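Local coordinates for protein glutamyl-tRNA synthetase, cytoplasmic (Saccharomyces cerevisiae, PDB 2HRA) that attaches glutamate to tRNA(Glu) in an ATP-dependent two-step reaction and, through its N-terminal GST-like domain, joins the cofactor Arc1p, at residues A[36-41]-A[175-180]. Numbering follows the deposited sequence.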
loop_
_atom_site.group_PDB
_atom_site.type_symbol
_atom_site.label_atom_id
_atom_site.label_comp_id
_atom_site.label_asym_id
_atom_site.label_seq_id
_atom_site.Cartn_x
_atom_site.Cartn_y
_atom_site.Cartn_z
ATOM N N GLU A 36 -0.808 0.534 -3.847
ATOM C CA GLU A 36 -1.557 0.870 -5.036
ATOM C C GLU A 36 -2.922 0.270 -4.940
ATOM O O GLU A 36 -3.911 0.954 -5.183
ATOM C CB GLU A 36 -0.848 0.341 -6.294
ATOM C CG GLU A 36 0.464 1.071 -6.652
ATOM C CD GLU A 36 1.719 0.557 -5.860
ATOM O OE1 GLU A 36 1.595 -0.296 -4.973
ATOM O OE2 GLU A 36 2.847 1.014 -6.153
ATOM N N LEU A 37 -2.996 -1.003 -4.581
ATOM C CA LEU A 37 -4.283 -1.657 -4.408
ATOM C C LEU A 37 -5.132 -1.000 -3.322
ATOM O O LEU A 37 -6.340 -0.848 -3.507
ATOM C CB LEU A 37 -4.120 -3.153 -4.123
ATOM C CG LEU A 37 -5.370 -3.990 -3.786
ATOM C CD1 LEU A 37 -6.330 -4.187 -4.948
ATOM C CD2 LEU A 37 -4.889 -5.350 -3.276
ATOM N N ILE A 38 -4.526 -0.632 -2.190
ATOM C CA ILE A 38 -5.294 -0.045 -1.077
ATOM C C ILE A 38 -5.804 1.358 -1.488
ATOM O O ILE A 38 -6.975 1.736 -1.264
ATOM C CB ILE A 38 -4.436 -0.066 0.266
ATOM C CG1 ILE A 38 -4.220 -1.505 0.743
ATOM C CG2 ILE A 38 -5.136 0.648 1.408
ATOM C CD1 ILE A 38 -3.182 -1.662 1.864
ATOM N N ALA A 39 -4.950 2.106 -2.171
ATOM C CA ALA A 39 -5.328 3.412 -2.713
ATOM C C ALA A 39 -6.616 3.326 -3.529
ATOM O O ALA A 39 -7.491 4.196 -3.422
ATOM C CB ALA A 39 -4.186 3.985 -3.552
ATOM N N ALA A 40 -6.679 2.302 -4.394
ATOM C CA ALA A 40 -7.809 2.049 -5.276
ATOM C C ALA A 40 -9.009 1.630 -4.470
ATOM O O ALA A 40 -10.104 2.038 -4.753
ATOM C CB ALA A 40 -7.454 0.964 -6.316
ATOM N N ARG A 41 -8.806 0.825 -3.434
ATOM C CA ARG A 41 -9.913 0.464 -2.554
ATOM C C ARG A 41 -10.499 1.665 -1.832
ATOM O O ARG A 41 -11.723 1.753 -1.656
ATOM C CB ARG A 41 -9.483 -0.628 -1.579
ATOM C CG ARG A 41 -9.189 -1.919 -2.316
ATOM C CD ARG A 41 -8.298 -2.879 -1.546
ATOM N NE ARG A 41 -8.875 -3.368 -0.289
ATOM C CZ ARG A 41 -9.700 -4.416 -0.149
ATOM N NH1 ARG A 41 -10.166 -5.120 -1.189
ATOM N NH2 ARG A 41 -10.121 -4.737 1.060
ATOM N N PRO A 175 -10.822 -3.126 6.991
ATOM C CA PRO A 175 -10.844 -4.069 5.857
ATOM C C PRO A 175 -10.225 -3.538 4.568
ATOM O O PRO A 175 -9.652 -4.308 3.767
ATOM C CB PRO A 175 -12.339 -4.288 5.617
ATOM C CG PRO A 175 -13.016 -3.911 6.844
ATOM C CD PRO A 175 -12.160 -2.940 7.572
ATOM N N ILE A 176 -10.393 -2.242 4.338
ATOM C CA ILE A 176 -9.797 -1.585 3.180
ATOM C C ILE A 176 -8.322 -1.933 3.073
ATOM O O ILE A 176 -7.834 -2.141 1.962
ATOM C CB ILE A 176 -9.998 -0.051 3.193
ATOM C CG1 ILE A 176 -11.401 0.287 2.677
ATOM C CG2 ILE A 176 -8.943 0.642 2.325
ATOM C CD1 ILE A 176 -11.975 1.636 3.118
ATOM N N PHE A 177 -7.640 -1.995 4.224
ATOM C CA PHE A 177 -6.202 -2.376 4.303
ATOM C C PHE A 177 -6.063 -3.865 4.571
ATOM O O PHE A 177 -5.422 -4.581 3.833
ATOM C CB PHE A 177 -5.506 -1.674 5.466
ATOM C CG PHE A 177 -5.298 -0.207 5.262
ATOM C CD1 PHE A 177 -6.382 0.664 5.237
ATOM C CD2 PHE A 177 -4.030 0.297 5.108
ATOM C CE1 PHE A 177 -6.196 2.016 5.044
ATOM C CE2 PHE A 177 -3.818 1.652 4.919
ATOM C CZ PHE A 177 -4.903 2.511 4.881
ATOM N N GLY A 178 -6.659 -4.305 5.668
ATOM C CA GLY A 178 -6.413 -5.642 6.199
ATOM C C GLY A 178 -6.977 -6.821 5.410
ATOM O O GLY A 178 -6.550 -7.958 5.644
ATOM N N GLU A 179 -7.953 -6.579 4.526
ATOM C CA GLU A 179 -8.461 -7.644 3.643
ATOM C C GLU A 179 -7.934 -7.526 2.197
ATOM O O GLU A 179 -8.354 -8.291 1.321
ATOM C CB GLU A 179 -9.996 -7.671 3.645
ATOM C CG GLU A 179 -10.568 -7.966 5.011
ATOM C CD GLU A 179 -12.073 -8.040 5.017
ATOM O OE1 GLU A 179 -12.715 -7.777 3.982
ATOM O OE2 GLU A 179 -12.616 -8.352 6.085
ATOM N N ALA A 180 -7.008 -6.598 1.939
ATOM C CA ALA A 180 -6.492 -6.423 0.587
ATOM C C ALA A 180 -5.753 -7.684 0.124
ATOM O O ALA A 180 -5.909 -8.119 -1.016
ATOM C CB ALA A 180 -5.587 -5.187 0.493
HETATM O O HOH W 1 -12.749 -6.083 1.984
#
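Arg-41 reaches from helix 34-46 to two successive backbone carbonyls of the short helix 175-178. Its NE donates to Ile-176 O over 2.8 Å in a nearly straight bond (167°), while NH2 donates to Pro-175 O, also at 2.8 Å but more bent (141°). Both oxygens lie close to the guanidinium plane, which a bend of the side chain at chi3 (63°) turns edge-on to them. Pro-175 O also accepts the backbone bond from Glu-179 N, the two donors approaching from opposite faces of the carbonyl. A water accepts from NH2 and donates to Glu-179 OE1, linking the two opposite charges without direct contact, and Ala-180 CA lies over one guanidinium face.

Deeper in, Ile-38 CG2 sits 3.7 Å from the Phe-177 ring centroid, almost on the ring normal, a CH-pi contact. The same methyl meets Ile-176 CG2, and Ile-38 CG1 packs on Ala-180 CB. Leu-37 CD2 touches Ala-180 CB at 3.8 Å. Trp-143 and Tyr-135 meet the Phe-177 ring edge-to-face. A leucine in place of Arg-41 offers no N-H, and would probably leave Ile-176 O without its side-chain donor and Glu-179 without the water link.

The contact thus joins the thioredoxin-like and helical halves of the GST fold: apolar packing inside, and outside a guanidinium whose direct bonds here go to backbone oxygens, so the polar link depends on the chain path at 175-176, where the Arc1p-interacting region 159-175 ends.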